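Local atomic coordinates of aminotransferase class I and II (Streptococcus suis 89/1591, PDB entry 3OP7), a protein that probably transfers amino groups between amino acids and keto acids with pyridoxal 5'-phosphate held on a lysine, as in other class I and II aminotransferases. Residues I21-A25 and T356-G360; P113-L118 and C159-N165; G214-L220 and I231-A236. One frame throughout, in Å; residues are numbered along the deposited sequence.

Contact 1: I21-A25 and T356-G360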
# COMPACT_ATOMS: atom_id res chain seq x y z
N ILE A 21 27.60 -9.84 -2.77
CA ILE A 21 28.69 -9.03 -3.38
C ILE A 21 28.28 -8.67 -4.81
O ILE A 21 28.36 -7.50 -5.22
CB ILE A 21 30.04 -9.75 -3.33
CG1 ILE A 21 30.50 -9.93 -1.86
CG2 ILE A 21 31.08 -8.98 -4.16
CD1 ILE A 21 31.68 -10.90 -1.66
N TYR A 22 27.77 -9.66 -5.54
CA TYR A 22 27.30 -9.50 -6.92
C TYR A 22 25.81 -9.86 -6.97
O TYR A 22 25.47 -11.01 -7.03
CB TYR A 22 28.13 -10.41 -7.87
CG TYR A 22 29.59 -10.15 -7.69
CD1 TYR A 22 30.12 -8.89 -7.97
CD2 TYR A 22 30.44 -11.13 -7.17
CE1 TYR A 22 31.50 -8.61 -7.78
CE2 TYR A 22 31.81 -10.86 -6.95
CZ TYR A 22 32.33 -9.59 -7.26
OH TYR A 22 33.67 -9.32 -7.06
N ASP A 23 24.95 -8.85 -6.93
CA ASP A 23 23.50 -9.08 -6.82
C ASP A 23 22.86 -9.19 -8.21
O ASP A 23 22.66 -8.20 -8.87
CB ASP A 23 22.84 -7.97 -6.02
CG ASP A 23 21.35 -8.23 -5.75
OD1 ASP A 23 20.74 -9.06 -6.45
OD2 ASP A 23 20.82 -7.62 -4.82
N ILE A 24 22.63 -10.42 -8.68
CA ILE A 24 21.92 -10.65 -9.95
C ILE A 24 20.57 -11.34 -9.65
O ILE A 24 20.12 -12.19 -10.42
CB ILE A 24 22.77 -11.44 -10.99
CG1 ILE A 24 23.32 -12.74 -10.42
CG2 ILE A 24 23.98 -10.61 -11.38
CD1 ILE A 24 24.12 -13.63 -11.44
N ALA A 25 19.96 -10.94 -8.54
CA ALA A 25 18.67 -11.48 -8.12
C ALA A 25 17.53 -10.53 -8.43
O ALA A 25 16.40 -10.98 -8.60
CB ALA A 25 18.68 -11.79 -6.61
N THR A 356 28.47 -5.82 -13.16
CA THR A 356 28.03 -6.70 -12.08
C THR A 356 27.51 -8.02 -12.68
O THR A 356 27.84 -9.09 -12.15
CB THR A 356 27.01 -6.04 -11.13
OG1 THR A 356 27.64 -4.96 -10.42
CG2 THR A 356 26.44 -7.04 -10.12
N LEU A 357 26.77 -7.94 -13.80
CA LEU A 357 26.33 -9.12 -14.55
C LEU A 357 27.53 -9.94 -14.94
O LEU A 357 27.56 -11.15 -14.65
CB LEU A 357 25.52 -8.79 -15.82
CG LEU A 357 25.02 -10.00 -16.66
CD1 LEU A 357 24.11 -10.93 -15.82
CD2 LEU A 357 24.31 -9.59 -17.98
N ILE A 358 28.50 -9.31 -15.59
CA ILE A 358 29.66 -10.04 -16.12
C ILE A 358 30.41 -10.77 -15.01
O ILE A 358 30.76 -11.93 -15.15
CB ILE A 358 30.61 -9.14 -16.93
CG1 ILE A 358 29.93 -8.76 -18.26
CG2 ILE A 358 31.93 -9.87 -17.24
CD1 ILE A 358 30.67 -7.68 -19.08
N LYS A 359 30.64 -10.07 -13.91
CA LYS A 359 31.39 -10.66 -12.79
C LYS A 359 30.56 -11.78 -12.13
O LYS A 359 31.09 -12.86 -11.82
CB LYS A 359 31.80 -9.57 -11.78
CG LYS A 359 32.63 -10.07 -10.57
CD LYS A 359 33.83 -10.98 -10.92
CE LYS A 359 34.89 -10.27 -11.75
NZ LYS A 359 36.14 -11.06 -11.94
N GLY A 360 29.27 -11.53 -11.95
CA GLY A 360 28.35 -12.53 -11.40
C GLY A 360 28.40 -13.81 -12.20
O GLY A 360 28.55 -14.90 -11.63
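Tyr22 and Lys359 meet through two different first torsions: the ring of Tyr22 is swung back beside its own backbone N (chi1 -53°), while CG of Lys359 points away from its backbone N (chi1 -179°), which puts it over one face of the phenol. There it makes a CH-pi contact 3.5 Å from the ring centroid and 21° off the normal. Bends at chi2 and chi3 then lead the rest of the lysine chain and its ammonium end away from residues 21-25. The nearest ring atom is Tyr22 CE1, 3.3 Å from Lys359 CG, so the methylene sits toward the rim. Ile21 CG2 covers the opposite face, over the ring centre, and the phenol is sandwiched between aliphatic groups. Beside it, Thr356 CG2 lies 4.1 Å from Tyr22 CA, and Gly360, with no side chain, meets Tyr22 through its backbone, CA 4.1 Å from Tyr22 CB. Ile24 continues the apolar seam, its CG2 lying 4.2 Å from Leu357 CA. No hydrogen bond crosses here. Asp23 instead closes an Asx turn, its OD1 accepting from Ala25 N at 2.9 Å. Strand 22-23 pairs in parallel with strand 332-333, and helix 354-368 packs against it through this seam; Leu357 also reaches helix 270-294.

Contact 2: P113-L118 and C159-N165; sequences PTYQQL and CINNANN
Thr114 and Pro113 are both held by the amide of Asn164. Asn164 ND2 donates to Pro113 O at 3.1 Å in an almost straight bond (175°), with the acceptor lying in the amide plane. At the other end of the same amide, Asn164 OD1 accepts from Thr114 OG1 at 2.8 Å, the donor tilted slightly from the carbonyl plane. Both ends of one amide are thus used by consecutive residues, which fixes its rotation. Thr114 can serve it because OG1 extends away from its backbone N (chi1 -172°); the same hydroxyl oxygen comes within 3.0 Å of Asn161 CB. Asn161 OD1 takes the N-H of Asn165 at 3.0 Å, from above its carbonyl plane, and so braces the turn after the strand, while its ND2 donates to Asp193 O. Thr114 CA also lies 3.3 Å from Asn165 O, a weak CA-H...O contact where the two backbones run close.

Farther out, Asn165 ND2 lies 3.8 Å from Tyr115 CD1, its amide plane turned 42° from the ring, and Ile253 of the second subunit packs on Tyr115. Leu118 supplies the apolar floor: its CB meets Cys159 CB at 4.0 Å, and its CD1 reaches across to Asn161 CB. Cis peptides precede both Pro113 and Ala163.

Asn165 ND2 binds O3 of the modified lysine at position 222, and its OD1 accepts from Arg347. This is the cofactor site of the fold-type I PLP enzymes, where loops at the C-terminal ends of neighbouring parallel strands close round the pyridoxal ring.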
# COMPACT_ATOMS: atom_id res chain seq x y z
N PRO A 113 3.93 -21.55 -11.89
CA PRO A 113 4.29 -20.49 -10.98
C PRO A 113 4.13 -19.15 -11.64
O PRO A 113 4.14 -19.03 -12.85
CB PRO A 113 5.81 -20.67 -10.75
CG PRO A 113 6.19 -21.77 -11.41
CD PRO A 113 5.06 -22.45 -12.11
N THR A 114 3.91 -18.14 -10.82
CA THR A 114 3.81 -16.80 -11.29
C THR A 114 4.07 -15.89 -10.09
O THR A 114 4.45 -16.37 -9.03
CB THR A 114 2.38 -16.49 -11.85
OG1 THR A 114 2.41 -15.21 -12.46
CG2 THR A 114 1.28 -16.49 -10.74
N TYR A 115 3.85 -14.60 -10.23
CA TYR A 115 4.00 -13.68 -9.07
C TYR A 115 3.07 -14.05 -7.91
O TYR A 115 1.86 -14.24 -8.10
CB TYR A 115 3.76 -12.25 -9.54
CG TYR A 115 4.39 -11.23 -8.61
CD1 TYR A 115 5.76 -11.16 -8.49
CD2 TYR A 115 3.63 -10.34 -7.88
CE1 TYR A 115 6.37 -10.25 -7.66
CE2 TYR A 115 4.22 -9.41 -7.10
CZ TYR A 115 5.60 -9.38 -6.96
OH TYR A 115 6.24 -8.45 -6.12
N GLN A 116 3.62 -14.22 -6.71
CA GLN A 116 2.88 -14.92 -5.64
C GLN A 116 1.57 -14.26 -5.22
O GLN A 116 0.66 -14.93 -4.76
CB GLN A 116 3.80 -15.15 -4.41
CG GLN A 116 3.17 -15.97 -3.29
CD GLN A 116 4.14 -16.31 -2.17
OE1 GLN A 116 5.35 -16.08 -2.30
NE2 GLN A 116 3.62 -16.88 -1.08
N GLN A 117 1.45 -12.95 -5.39
CA GLN A 117 0.20 -12.26 -5.08
C GLN A 117 -1.00 -12.93 -5.78
O GLN A 117 -2.10 -12.98 -5.22
CB GLN A 117 0.25 -10.82 -5.57
CG GLN A 117 1.05 -9.84 -4.68
CD GLN A 117 0.85 -8.43 -5.16
OE1 GLN A 117 1.21 -8.10 -6.28
NE2 GLN A 117 0.27 -7.57 -4.29
N LEU A 118 -0.76 -13.35 -7.01
CA LEU A 118 -1.84 -13.68 -7.91
C LEU A 118 -2.61 -14.95 -7.52
O LEU A 118 -3.80 -15.06 -7.87
CB LEU A 118 -1.36 -13.78 -9.37
CG LEU A 118 -0.79 -12.49 -9.96
CD1 LEU A 118 -0.25 -12.84 -11.37
CD2 LEU A 118 -1.80 -11.27 -9.93
N CYS A 159 -6.10 -15.38 -13.40
CA CYS A 159 -4.95 -14.50 -13.19
C CYS A 159 -3.78 -14.93 -14.02
O CYS A 159 -3.37 -16.11 -14.00
CB CYS A 159 -4.57 -14.47 -11.70
SG CYS A 159 -5.84 -13.99 -10.57
N ILE A 160 -3.22 -13.98 -14.78
CA ILE A 160 -2.01 -14.18 -15.53
C ILE A 160 -1.01 -13.05 -15.27
O ILE A 160 -1.36 -12.00 -14.75
CB ILE A 160 -2.30 -14.26 -17.04
CG1 ILE A 160 -2.82 -12.92 -17.60
CG2 ILE A 160 -3.26 -15.43 -17.38
CD1 ILE A 160 -2.93 -12.95 -19.19
N ASN A 161 0.24 -13.28 -15.67
CA ASN A 161 1.32 -12.33 -15.50
C ASN A 161 2.01 -12.39 -16.88
O ASN A 161 2.52 -13.42 -17.31
CB ASN A 161 2.18 -12.83 -14.33
CG ASN A 161 3.35 -11.92 -13.95
OD1 ASN A 161 4.29 -12.42 -13.28
ND2 ASN A 161 3.30 -10.63 -14.28
N ASN A 162 1.97 -11.27 -17.60
CA ASN A 162 2.36 -11.24 -19.00
C ASN A 162 3.23 -10.00 -19.26
O ASN A 162 2.69 -8.88 -19.32
CB ASN A 162 1.12 -11.21 -19.89
CG ASN A 162 1.38 -11.81 -21.29
OD1 ASN A 162 2.20 -12.76 -21.44
ND2 ASN A 162 0.74 -11.24 -22.31
N ALA A 163 4.55 -10.15 -19.46
CA ALA A 163 5.29 -11.42 -19.35
C ALA A 163 5.37 -11.99 -17.97
O ALA A 163 5.16 -11.27 -17.00
CB ALA A 163 6.72 -11.21 -19.89
N ASN A 164 5.73 -13.28 -17.83
CA ASN A 164 5.62 -13.94 -16.52
C ASN A 164 6.88 -13.80 -15.68
O ASN A 164 7.96 -13.81 -16.20
CB ASN A 164 5.34 -15.44 -16.72
CG ASN A 164 4.82 -16.11 -15.42
OD1 ASN A 164 4.31 -15.45 -14.50
ND2 ASN A 164 4.96 -17.42 -15.35
N ASN A 165 6.73 -13.68 -14.36
CA ASN A 165 7.82 -13.77 -13.38
C ASN A 165 7.70 -15.17 -12.78
O ASN A 165 6.73 -15.43 -12.05
CB ASN A 165 7.61 -12.67 -12.32
CG ASN A 165 8.72 -12.60 -11.29
OD1 ASN A 165 9.39 -13.56 -11.02
ND2 ASN A 165 8.86 -11.43 -10.66

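Contact 3: G214-L220 and I231-A236; sequences GIAVNSL and IGWVAA
Ala216 O receives the shortest bond between the strands, from Ala235 N at 2.8 Å and 170°, and Val234 CA adds a CA-H...O contact to the same oxygen. This bond is one rung of an antiparallel ladder in the large mixed sheet of the PLP-binding domain, where strand 232-235 lies between 214-219 and 84-87. Ala216 with Ala235 and Asn218 with Trp233 are the hydrogen-bonded pairs; Val217 with Val234 and Ser219 with Gly232 are the non-hydrogen-bonded ones. The ladder runs on past Ser219, where Leu220 N donates to Ile231 O at 3.0 Å, nearly straight.

Trp233 N reaches Asn218 O well out of the plane of that carbonyl. Ser219 and Gly232 approach closely, CA to CA 3.7 Å; Gly232 has no side chain, and Ser219 CB lies against its CA. The indole of Trp233 stands between its own backbone N and carbonyl carbon (chi1 59°), which folds it back over the neighbouring strand. There Asn218 CB presses on one face, 3.5 Å from Trp233 CZ2, and the amide lies 26° from the ring plane. Leu220 CD2 meets the indole at its edge, while NE1 donates to Tyr76.

On the other face of the sheet, Ile215 CG2 lies 3.6 Å from Val234 CG1, the two side chains running alongside each other, and Val217 and Val234 both pack on Ala93 of helix 89-101. Ser219 is on this face too: its OG accepts from Ser221 N and is also hydrogen-bonded to phosphate oxygen OP1 of the lysine-bound cofactor at position 222, while its CB sits 3.3 Å from Ile231 O.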
# COMPACT_ATOMS: atom_id res chain seq x y z
N GLY A 214 -11.06 -7.64 -19.13
CA GLY A 214 -9.64 -7.71 -18.83
C GLY A 214 -9.31 -6.58 -17.87
O GLY A 214 -9.77 -5.45 -18.10
N ILE A 215 -8.51 -6.88 -16.86
CA ILE A 215 -8.12 -5.93 -15.79
C ILE A 215 -6.59 -5.90 -15.88
O ILE A 215 -5.94 -6.93 -15.63
CB ILE A 215 -8.58 -6.38 -14.39
CG1 ILE A 215 -10.10 -6.52 -14.32
CG2 ILE A 215 -8.05 -5.39 -13.29
CD1 ILE A 215 -10.59 -7.18 -13.04
N ALA A 216 -6.05 -4.78 -16.35
CA ALA A 216 -4.62 -4.60 -16.54
C ALA A 216 -3.98 -3.95 -15.34
O ALA A 216 -4.49 -2.94 -14.85
CB ALA A 216 -4.35 -3.74 -17.78
N VAL A 217 -2.90 -4.56 -14.84
CA VAL A 217 -2.13 -4.03 -13.75
C VAL A 217 -0.77 -3.71 -14.33
O VAL A 217 -0.16 -4.49 -15.09
CB VAL A 217 -2.06 -5.00 -12.54
CG1 VAL A 217 -0.84 -4.70 -11.64
CG2 VAL A 217 -3.37 -4.94 -11.73
N ASN A 218 -0.26 -2.52 -14.00
CA ASN A 218 1.05 -2.15 -14.50
C ASN A 218 1.71 -1.16 -13.53
O ASN A 218 1.12 -0.78 -12.51
CB ASN A 218 0.95 -1.59 -15.92
CG ASN A 218 2.21 -1.89 -16.80
OD1 ASN A 218 3.35 -1.85 -16.31
ND2 ASN A 218 2.01 -2.21 -18.11
N SER A 219 2.94 -0.79 -13.83
CA SER A 219 3.63 0.21 -13.00
C SER A 219 4.87 0.77 -13.66
O SER A 219 5.28 0.33 -14.73
CB SER A 219 3.98 -0.34 -11.66
OG SER A 219 5.15 -1.06 -11.64
N LEU A 220 5.46 1.74 -12.99
CA LEU A 220 6.67 2.39 -13.49
C LEU A 220 7.92 1.70 -12.96
O LEU A 220 9.02 2.17 -13.22
CB LEU A 220 6.70 3.86 -13.17
CG LEU A 220 5.53 4.68 -13.79
CD1 LEU A 220 5.56 6.16 -13.37
CD2 LEU A 220 5.49 4.57 -15.32
N ILE A 231 4.62 3.79 -7.83
CA ILE A 231 3.49 4.18 -8.68
C ILE A 231 3.18 3.09 -9.69
O ILE A 231 3.98 2.75 -10.53
CB ILE A 231 3.73 5.50 -9.45
CG1 ILE A 231 3.92 6.69 -8.50
CG2 ILE A 231 2.63 5.77 -10.50
CD1 ILE A 231 2.61 7.16 -7.82
N GLY A 232 1.95 2.61 -9.57
CA GLY A 232 1.33 1.72 -10.50
C GLY A 232 -0.08 2.15 -10.86
O GLY A 232 -0.52 3.26 -10.48
N TRP A 233 -0.77 1.29 -11.60
CA TRP A 233 -2.17 1.54 -11.86
C TRP A 233 -2.92 0.26 -12.17
O TRP A 233 -2.33 -0.77 -12.51
CB TRP A 233 -2.33 2.50 -13.04
CG TRP A 233 -1.74 2.04 -14.35
CD1 TRP A 233 -2.38 1.28 -15.32
CD2 TRP A 233 -0.41 2.27 -14.85
NE1 TRP A 233 -1.54 1.08 -16.38
CE2 TRP A 233 -0.34 1.68 -16.13
CE3 TRP A 233 0.73 2.94 -14.37
CZ2 TRP A 233 0.82 1.73 -16.90
CZ3 TRP A 233 1.85 2.99 -15.14
CH2 TRP A 233 1.89 2.38 -16.38
N VAL A 234 -4.24 0.37 -12.04
CA VAL A 234 -5.16 -0.56 -12.66
C VAL A 234 -5.90 0.13 -13.81
O VAL A 234 -6.33 1.30 -13.66
CB VAL A 234 -6.22 -1.00 -11.63
CG1 VAL A 234 -7.16 -2.05 -12.24
CG2 VAL A 234 -5.54 -1.49 -10.36
N ALA A 235 -6.04 -0.59 -14.92
CA ALA A 235 -6.87 -0.19 -16.03
C ALA A 235 -7.96 -1.23 -16.13
O ALA A 235 -7.68 -2.40 -16.21
CB ALA A 235 -6.08 -0.09 -17.33
N ALA A 236 -9.22 -0.81 -16.10
CA ALA A 236 -10.32 -1.78 -16.16
C ALA A 236 -11.55 -1.13 -16.80
O ALA A 236 -11.56 0.07 -17.05
CB ALA A 236 -10.66 -2.26 -14.76

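Overall arrangement
Contacts 2 and 3 lie in the buried core and share the large mixed sheet, their centres about 14 Å apart; contact 1 is partly buried at the periphery, its centre about 25 Å from that of contact 2 and about 30 Å from that of contact 3, and both others are nested within the chain loop it closes. Chemistry follows place. Backbone bonds dominate contact 3, asparagine amides contact 2, and apolar and CH-pi packing contact 1. Contacts 2 and 3 reach the same cofactor at different groups, contact 2 at ring oxygen O3 and contact 3 at the phosphate. Arg347 ties contact 1 to contact 2, bonding to Ala25 O and to Asn165 OD1.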